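Local coordinates for protein monomethylamine methyltransferase mtmB1 (Methanosarcina barkeri, PDB 1NTH) that transfers the methyl group of monomethylamine to the corrinoid cofactor of its partner protein MtmC in methanogenesis from methylamine, at residues P171-R185 with E205-T219. Sequence-based numbering, arbitrary orientation.
Sequences PKSPYEVLAAKTETR and ETSLSAQGNISADCT
Two glutamates of helix 174-185, Glu-176 and Glu-183, clasp the backbone of 205-209 in this TIM-barrel protein, beside the short helix 210-214, which runs at 30° to the longer one. Ser-209, the N-cap of helix 210-214, accepts from Gly-212 N and donates through OG to Glu-176 OE1 (2.5 Å), while OE2 takes Leu-208 N and, almost straight (177°), Ser-209 N. Lys-172 N reaches OE1 from the other face of the carboxylate. An alanine in place of Glu-176 would probably leave these three amides and the capping hydroxyl without their acceptor, freeing the turn at 207-209 to shift. Gly-212 lies against this carboxylate, where a side chain would collide with CD. The extended Glu-183 offers syn lone pairs to Glu-205 N (from OE1, 2.9 Å) and Thr-206 N (from OE2); Thr-206 OG1 takes the anti lone pair of OE2. Between the two glutamates, the Ala-180 methyl packs on Gly-212 O and Ser-215 OG. At the far end, Lys-181 NZ donates to Ser-215 O and to Asn-252 of the second subunit. Arg-185 NH2 also donates to Gly-251 O of the second subunit; Cys-218 SG lies over one guanidinium face, and NE and NH2 grip Thr-219 O side-on, NE at 2.9 Å.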
ATOM      1  N   PRO A 171       6.691  -6.569  32.337  1.00 21.40           N
ATOM      2  CA  PRO A 171       5.689  -5.536  32.062  1.00 20.43           C
ATOM      3  C   PRO A 171       6.235  -4.130  32.304  1.00 21.48           C
ATOM      4  O   PRO A 171       6.922  -3.879  33.297  1.00 21.11           O
ATOM      5  CB  PRO A 171       4.556  -5.895  33.017  1.00 22.24           C
ATOM      6  CG  PRO A 171       4.648  -7.388  33.079  1.00 23.22           C
ATOM      7  CD  PRO A 171       6.136  -7.611  33.218  1.00 22.20           C
ATOM      8  N   LYS A 172       5.922  -3.228  31.377  1.00 20.38           N
ATOM      9  CA  LYS A 172       6.350  -1.834  31.420  1.00 20.95           C
ATOM     10  C   LYS A 172       7.846  -1.616  31.197  1.00 20.20           C
ATOM     11  O   LYS A 172       8.386  -0.555  31.514  1.00 22.27           O
ATOM     12  CB  LYS A 172       5.876  -1.168  32.718  1.00 23.73           C
ATOM     13  CG  LYS A 172       4.355  -1.072  32.780  1.00 26.07           C
ATOM     14  CD  LYS A 172       3.854  -0.263  33.960  1.00 29.62           C
ATOM     15  CE  LYS A 172       2.329  -0.237  33.965  1.00 31.47           C
ATOM     16  NZ  LYS A 172       1.773   0.552  35.100  1.00 34.92           N
ATOM     17  N   SER A 173       8.511  -2.624  30.641  1.00 19.22           N
ATOM     18  CA  SER A 173       9.928  -2.521  30.307  1.00 19.22           C
ATOM     19  C   SER A 173       9.951  -2.477  28.778  1.00 17.26           C
ATOM     20  O   SER A 173       8.965  -2.846  28.130  1.00 17.20           O
ATOM     21  CB  SER A 173      10.701  -3.753  30.780  1.00 19.42           C
ATOM     22  OG  SER A 173      10.464  -4.861  29.924  1.00 20.84           O
ATOM     23  N   PRO A 174      11.061  -2.016  28.183  1.00 17.56           N
ATOM     24  CA  PRO A 174      11.116  -1.970  26.718  1.00 16.77           C
ATOM     25  C   PRO A 174      11.037  -3.372  26.118  1.00 16.89           C
ATOM     26  O   PRO A 174      10.632  -3.543  24.967  1.00 17.23           O
ATOM     27  CB  PRO A 174      12.448  -1.275  26.438  1.00 15.95           C
ATOM     28  CG  PRO A 174      13.283  -1.621  27.660  1.00 16.54           C
ATOM     29  CD  PRO A 174      12.282  -1.441  28.774  1.00 16.36           C
ATOM     30  N   TYR A 175      11.419  -4.378  26.901  1.00 16.85           N
ATOM     31  CA  TYR A 175      11.361  -5.754  26.424  1.00 16.51           C
ATOM     32  C   TYR A 175       9.923  -6.200  26.181  1.00 16.28           C
ATOM     33  O   TYR A 175       9.669  -7.054  25.331  1.00 16.13           O
ATOM     34  CB  TYR A 175      12.029  -6.706  27.417  1.00 17.33           C
ATOM     35  CG  TYR A 175      13.527  -6.544  27.491  1.00 19.21           C
ATOM     36  CD1 TYR A 175      14.130  -5.937  28.593  1.00 20.78           C
ATOM     37  CD2 TYR A 175      14.347  -6.999  26.457  1.00 19.22           C
ATOM     38  CE1 TYR A 175      15.509  -5.794  28.667  1.00 22.54           C
ATOM     39  CE2 TYR A 175      15.733  -6.859  26.523  1.00 21.10           C
ATOM     40  CZ  TYR A 175      16.303  -6.257  27.631  1.00 22.31           C
ATOM     41  OH  TYR A 175      17.671  -6.129  27.710  1.00 24.14           O
ATOM     42  N   GLU A 176       8.980  -5.635  26.934  1.00 15.99           N
ATOM     43  CA  GLU A 176       7.575  -5.989  26.752  1.00 15.25           C
ATOM     44  C   GLU A 176       7.109  -5.466  25.397  1.00 15.79           C
ATOM     45  O   GLU A 176       6.378  -6.148  24.676  1.00 15.25           O
ATOM     46  CB  GLU A 176       6.700  -5.389  27.859  1.00 17.27           C
ATOM     47  CG  GLU A 176       5.224  -5.699  27.652  1.00 18.73           C
ATOM     48  CD  GLU A 176       4.311  -5.022  28.653  1.00 19.13           C
ATOM     49  OE1 GLU A 176       4.560  -3.847  28.996  1.00 20.21           O
ATOM     50  OE2 GLU A 176       3.329  -5.664  29.080  1.00 22.19           O
ATOM     51  N   VAL A 177       7.534  -4.252  25.057  1.00 15.61           N
ATOM     52  CA  VAL A 177       7.175  -3.651  23.772  1.00 15.85           C
ATOM     53  C   VAL A 177       7.794  -4.484  22.651  1.00 14.94           C
ATOM     54  O   VAL A 177       7.124  -4.824  21.671  1.00 16.10           O
ATOM     55  CB  VAL A 177       7.682  -2.190  23.668  1.00 15.47           C
ATOM     56  CG1 VAL A 177       7.602  -1.694  22.223  1.00 14.99           C
ATOM     57  CG2 VAL A 177       6.836  -1.289  24.563  1.00 15.75           C
ATOM     58  N   LEU A 178       9.074  -4.815  22.800  1.00 14.25           N
ATOM     59  CA  LEU A 178       9.769  -5.618  21.796  1.00 15.07           C
ATOM     60  C   LEU A 178       9.049  -6.951  21.590  1.00 16.10           C
ATOM     61  O   LEU A 178       8.836  -7.382  20.452  1.00 16.70           O
ATOM     62  CB  LEU A 178      11.224  -5.868  22.223  1.00 15.47           C
ATOM     63  CG  LEU A 178      12.068  -6.739  21.284  1.00 17.81           C
ATOM     64  CD1 LEU A 178      12.142  -6.089  19.906  1.00 18.95           C
ATOM     65  CD2 LEU A 178      13.466  -6.920  21.865  1.00 19.81           C
ATOM     66  N   ALA A 179       8.669  -7.604  22.686  1.00 15.58           N
ATOM     67  CA  ALA A 179       7.978  -8.887  22.594  1.00 15.36           C
ATOM     68  C   ALA A 179       6.607  -8.754  21.939  1.00 16.26           C
ATOM     69  O   ALA A 179       6.206  -9.616  21.156  1.00 16.14           O
ATOM     70  CB  ALA A 179       7.836  -9.516  23.988  1.00 16.24           C
ATOM     71  N   ALA A 180       5.892  -7.677  22.251  1.00 14.73           N
ATOM     72  CA  ALA A 180       4.565  -7.461  21.686  1.00 14.77           C
ATOM     73  C   ALA A 180       4.611  -7.390  20.159  1.00 15.50           C
ATOM     74  O   ALA A 180       3.755  -7.962  19.479  1.00 16.47           O
ATOM     75  CB  ALA A 180       3.955  -6.175  22.252  1.00 16.54           C
ATOM     76  N   LYS A 181       5.602  -6.688  19.622  1.00 15.23           N
ATOM     77  CA  LYS A 181       5.729  -6.572  18.172  1.00 14.34           C
ATOM     78  C   LYS A 181       6.315  -7.850  17.582  1.00 15.84           C
ATOM     79  O   LYS A 181       5.812  -8.375  16.586  1.00 15.41           O
ATOM     80  CB  LYS A 181       6.635  -5.394  17.797  1.00 14.87           C
ATOM     81  CG  LYS A 181       6.124  -4.025  18.222  1.00 14.54           C
ATOM     82  CD  LYS A 181       7.044  -2.933  17.692  1.00 16.25           C
ATOM     83  CE  LYS A 181       6.713  -1.560  18.275  1.00 16.50           C
ATOM     84  NZ  LYS A 181       5.377  -1.043  17.855  1.00 15.89           N
ATOM     85  N   THR A 182       7.368  -8.355  18.220  1.00 15.15           N
ATOM     86  CA  THR A 182       8.070  -9.550  17.752  1.00 15.11           C
ATOM     87  C   THR A 182       7.228 -10.823  17.711  1.00 15.42           C
ATOM     88  O   THR A 182       7.324 -11.617  16.770  1.00 15.29           O
ATOM     89  CB  THR A 182       9.317  -9.803  18.624  1.00 15.58           C
ATOM     90  OG1 THR A 182      10.171  -8.655  18.564  1.00 15.96           O
ATOM     91  CG2 THR A 182      10.084 -11.027  18.141  1.00 17.45           C
ATOM     92  N   GLU A 183       6.410 -11.015  18.740  1.00 14.92           N
ATOM     93  CA  GLU A 183       5.548 -12.184  18.850  1.00 15.17           C
ATOM     94  C   GLU A 183       4.824 -12.503  17.541  1.00 15.30           C
ATOM     95  O   GLU A 183       4.994 -13.582  16.973  1.00 13.52           O
ATOM     96  CB  GLU A 183       4.537 -11.932  19.972  1.00 16.33           C
ATOM     97  CG  GLU A 183       3.468 -12.986  20.165  1.00 17.20           C
ATOM     98  CD  GLU A 183       2.445 -12.542  21.199  1.00 19.19           C
ATOM     99  OE1 GLU A 183       1.281 -12.284  20.829  1.00 19.71           O
ATOM    100  OE2 GLU A 183       2.821 -12.435  22.384  1.00 19.96           O
ATOM    101  N   THR A 184       4.022 -11.564  17.050  1.00 14.49           N
ATOM    102  CA  THR A 184       3.284 -11.820  15.820  1.00 14.41           C
ATOM    103  C   THR A 184       4.168 -11.806  14.580  1.00 13.16           C
ATOM    104  O   THR A 184       3.894 -12.530  13.623  1.00 14.23           O
ATOM    105  CB  THR A 184       2.115 -10.828  15.660  1.00 14.84           C
ATOM    106  OG1 THR A 184       1.183 -11.032  16.732  1.00 16.09           O
ATOM    107  CG2 THR A 184       1.384 -11.054  14.338  1.00 15.24           C
ATOM    108  N   ARG A 185       5.222 -10.995  14.582  1.00 13.82           N
ATOM    109  CA  ARG A 185       6.120 -10.969  13.428  1.00 13.30           C
ATOM    110  C   ARG A 185       6.708 -12.365  13.229  1.00 13.83           C
ATOM    111  O   ARG A 185       6.750 -12.876  12.110  1.00 14.92           O
ATOM    112  CB  ARG A 185       7.235  -9.936  13.631  1.00 13.53           C
ATOM    113  CG  ARG A 185       6.785  -8.510  13.343  1.00 14.94           C
ATOM    114  CD  ARG A 185       7.828  -7.467  13.738  1.00 15.73           C
ATOM    115  NE  ARG A 185       7.473  -6.151  13.207  1.00 16.27           N
ATOM    116  CZ  ARG A 185       7.971  -4.996  13.642  1.00 15.84           C
ATOM    117  NH1 ARG A 185       8.853  -4.973  14.632  1.00 15.20           N
ATOM    118  NH2 ARG A 185       7.578  -3.858  13.081  1.00 16.78           N
ATOM    119  N   GLU A 205      -0.314 -11.682  23.151  1.00 17.40           N
ATOM    120  CA  GLU A 205      -0.290 -12.473  24.377  1.00 17.98           C
ATOM    121  C   GLU A 205       0.835 -12.214  25.374  1.00 18.00           C
ATOM    122  O   GLU A 205       0.604 -12.227  26.584  1.00 17.79           O
ATOM    123  CB  GLU A 205      -0.293 -13.960  24.018  1.00 19.22           C
ATOM    124  CG  GLU A 205      -1.511 -14.411  23.225  1.00 21.19           C
ATOM    125  CD  GLU A 205      -2.808 -14.009  23.890  1.00 24.92           C
ATOM    126  OE1 GLU A 205      -2.910 -14.149  25.128  1.00 25.93           O
ATOM    127  OE2 GLU A 205      -3.732 -13.561  23.177  1.00 25.27           O
ATOM    128  N   THR A 206       2.045 -11.989  24.878  1.00 17.03           N
ATOM    129  CA  THR A 206       3.191 -11.773  25.759  1.00 17.15           C
ATOM    130  C   THR A 206       3.094 -10.501  26.600  1.00 17.87           C
ATOM    131  O   THR A 206       3.539 -10.475  27.752  1.00 18.90           O
ATOM    132  CB  THR A 206       4.508 -11.756  24.951  1.00 17.62           C
ATOM    133  OG1 THR A 206       4.619 -12.972  24.202  1.00 17.04           O
ATOM    134  CG2 THR A 206       5.713 -11.649  25.880  1.00 16.77           C
ATOM    135  N   SER A 207       2.514  -9.449  26.029  1.00 17.35           N
ATOM    136  CA  SER A 207       2.365  -8.183  26.738  1.00 17.68           C
ATOM    137  C   SER A 207       1.214  -8.251  27.733  1.00 20.04           C
ATOM    138  O   SER A 207       0.190  -8.882  27.465  1.00 20.00           O
ATOM    139  CB  SER A 207       2.119  -7.047  25.741  1.00 19.09           C
ATOM    140  OG  SER A 207       1.133  -7.418  24.792  1.00 20.28           O
ATOM    141  N   LEU A 208       1.383  -7.595  28.878  1.00 20.37           N
ATOM    142  CA  LEU A 208       0.353  -7.586  29.914  1.00 21.61           C
ATOM    143  C   LEU A 208      -0.158  -6.181  30.228  1.00 21.11           C
ATOM    144  O   LEU A 208      -1.304  -6.011  30.650  1.00 22.99           O
ATOM    145  CB  LEU A 208       0.889  -8.232  31.197  1.00 23.67           C
ATOM    146  CG  LEU A 208       1.375  -9.681  31.091  1.00 25.89           C
ATOM    147  CD1 LEU A 208       1.890 -10.142  32.449  1.00 27.29           C
ATOM    148  CD2 LEU A 208       0.244 -10.577  30.612  1.00 27.60           C
ATOM    149  N   SER A 209       0.687  -5.174  30.023  1.00 19.46           N
ATOM    150  CA  SER A 209       0.298  -3.795  30.301  1.00 18.35           C
ATOM    151  C   SER A 209      -0.397  -3.170  29.104  1.00 19.02           C
ATOM    152  O   SER A 209      -0.333  -3.694  27.990  1.00 19.66           O
ATOM    153  CB  SER A 209       1.526  -2.953  30.645  1.00 19.26           C
ATOM    154  OG  SER A 209       2.322  -2.733  29.492  1.00 19.06           O
ATOM    155  N   ALA A 210      -1.056  -2.040  29.336  1.00 18.30           N
ATOM    156  CA  ALA A 210      -1.744  -1.339  28.262  1.00 17.83           C
ATOM    157  C   ALA A 210      -0.729  -0.881  27.220  1.00 18.54           C
ATOM    158  O   ALA A 210      -0.947  -1.053  26.019  1.00 18.39           O
ATOM    159  CB  ALA A 210      -2.501  -0.136  28.818  1.00 19.15           C
ATOM    160  N   GLN A 211       0.385  -0.309  27.668  1.00 17.01           N
ATOM    161  CA  GLN A 211       1.386   0.168  26.722  1.00 17.29           C
ATOM    162  C   GLN A 211       1.948  -0.979  25.893  1.00 16.68           C
ATOM    163  O   GLN A 211       2.219  -0.813  24.704  1.00 17.55           O
ATOM    164  CB  GLN A 211       2.511   0.927  27.441  1.00 17.17           C
ATOM    165  CG  GLN A 211       3.390   0.096  28.358  1.00 17.49           C
ATOM    166  CD  GLN A 211       4.159   0.977  29.323  1.00 19.27           C
ATOM    167  OE1 GLN A 211       3.560   1.762  30.060  1.00 20.07           O
ATOM    168  NE2 GLN A 211       5.481   0.858  29.324  1.00 18.42           N
ATOM    169  N   GLY A 212       2.105  -2.147  26.512  1.00 16.56           N
ATOM    170  CA  GLY A 212       2.619  -3.290  25.779  1.00 15.97           C
ATOM    171  C   GLY A 212       1.639  -3.761  24.718  1.00 16.60           C
ATOM    172  O   GLY A 212       2.020  -4.002  23.569  1.00 16.53           O
ATOM    173  N   ASN A 213       0.369  -3.889  25.088  1.00 15.69           N
ATOM    174  CA  ASN A 213      -0.641  -4.341  24.137  1.00 16.24           C
ATOM    175  C   ASN A 213      -0.830  -3.354  22.992  1.00 16.15           C
ATOM    176  O   ASN A 213      -0.998  -3.753  21.839  1.00 17.81           O
ATOM    177  CB  ASN A 213      -1.985  -4.569  24.840  1.00 18.28           C
ATOM    178  CG  ASN A 213      -1.931  -5.714  25.836  1.00 21.93           C
ATOM    179  OD1 ASN A 213      -1.377  -6.771  25.546  1.00 20.38           O
ATOM    180  ND2 ASN A 213      -2.519  -5.510  27.013  1.00 23.32           N
ATOM    181  N   ILE A 214      -0.789  -2.067  23.313  1.00 15.56           N
ATOM    182  CA  ILE A 214      -0.976  -1.025  22.311  1.00 14.36           C
ATOM    183  C   ILE A 214       0.159  -0.966  21.281  1.00 16.30           C
ATOM    184  O   ILE A 214      -0.048  -0.519  20.152  1.00 16.27           O
ATOM    185  CB  ILE A 214      -1.176   0.346  23.016  1.00 15.57           C
ATOM    186  CG1 ILE A 214      -2.533   0.336  23.729  1.00 14.36           C
ATOM    187  CG2 ILE A 214      -1.109   1.499  22.010  1.00 15.20           C
ATOM    188  CD1 ILE A 214      -2.781   1.534  24.639  1.00 15.88           C
ATOM    189  N   SER A 215       1.344  -1.445  21.650  1.00 15.98           N
ATOM    190  CA  SER A 215       2.483  -1.424  20.732  1.00 15.19           C
ATOM    191  C   SER A 215       2.467  -2.576  19.727  1.00 16.15           C
ATOM    192  O   SER A 215       3.240  -2.569  18.771  1.00 16.02           O
ATOM    193  CB  SER A 215       3.801  -1.486  21.511  1.00 17.54           C
ATOM    194  OG  SER A 215       4.034  -2.792  22.014  1.00 18.13           O
ATOM    195  N   ALA A 216       1.582  -3.548  19.935  1.00 17.01           N
ATOM    196  CA  ALA A 216       1.513  -4.728  19.071  1.00 16.92           C
ATOM    197  C   ALA A 216       1.157  -4.508  17.600  1.00 18.48           C
ATOM    198  O   ALA A 216       1.604  -5.276  16.745  1.00 19.62           O
ATOM    199  CB  ALA A 216       0.568  -5.760  19.681  1.00 17.81           C
ATOM    200  N   ASP A 217       0.341  -3.503  17.293  1.00 17.37           N
ATOM    201  CA  ASP A 217       0.002  -3.246  15.889  1.00 18.06           C
ATOM    202  C   ASP A 217       1.239  -2.658  15.218  1.00 18.62           C
ATOM    203  O   ASP A 217       1.703  -1.588  15.598  1.00 20.87           O
ATOM    204  CB  ASP A 217      -1.160  -2.250  15.764  1.00 18.08           C
ATOM    205  CG  ASP A 217      -2.524  -2.909  15.898  1.00 20.21           C
ATOM    206  OD1 ASP A 217      -2.600  -4.153  15.848  1.00 19.77           O
ATOM    207  OD2 ASP A 217      -3.530  -2.177  16.035  1.00 19.55           O
ATOM    208  N   CYS A 218       1.777  -3.357  14.225  1.00 17.59           N
ATOM    209  CA  CYS A 218       2.967  -2.874  13.534  1.00 17.68           C
ATOM    210  C   CYS A 218       3.156  -3.577  12.200  1.00 18.38           C
ATOM    211  O   CYS A 218       2.548  -4.618  11.942  1.00 18.12           O
ATOM    212  CB  CYS A 218       4.212  -3.094  14.400  1.00 16.89           C
ATOM    213  SG  CYS A 218       4.566  -4.824  14.782  1.00 17.82           S
ATOM    214  N   THR A 219       4.002  -2.999  11.354  1.00 18.96           N
ATOM    215  CA  THR A 219       4.273  -3.584  10.048  1.00 20.52           C
ATOM    216  C   THR A 219       4.890  -4.958  10.233  1.00 19.09           C
ATOM    217  O   THR A 219       5.871  -5.115  10.965  1.00 19.75           O
ATOM    218  CB  THR A 219       5.236  -2.706   9.232  1.00 24.03           C
ATOM    219  OG1 THR A 219       4.625  -1.433   8.994  1.00 26.47           O
ATOM    220  CG2 THR A 219       5.558  -3.361   7.898  1.00 26.02           C
TER
HETATM  221  O   HOH W   1       7.039   2.343  31.343  1.00 27.78           O
HETATM  222  O   HOH W   2       6.253  -1.672  28.143  1.00 18.95           O
HETATM  223  O   HOH W   3       2.894  -7.622  16.322  1.00 19.13           O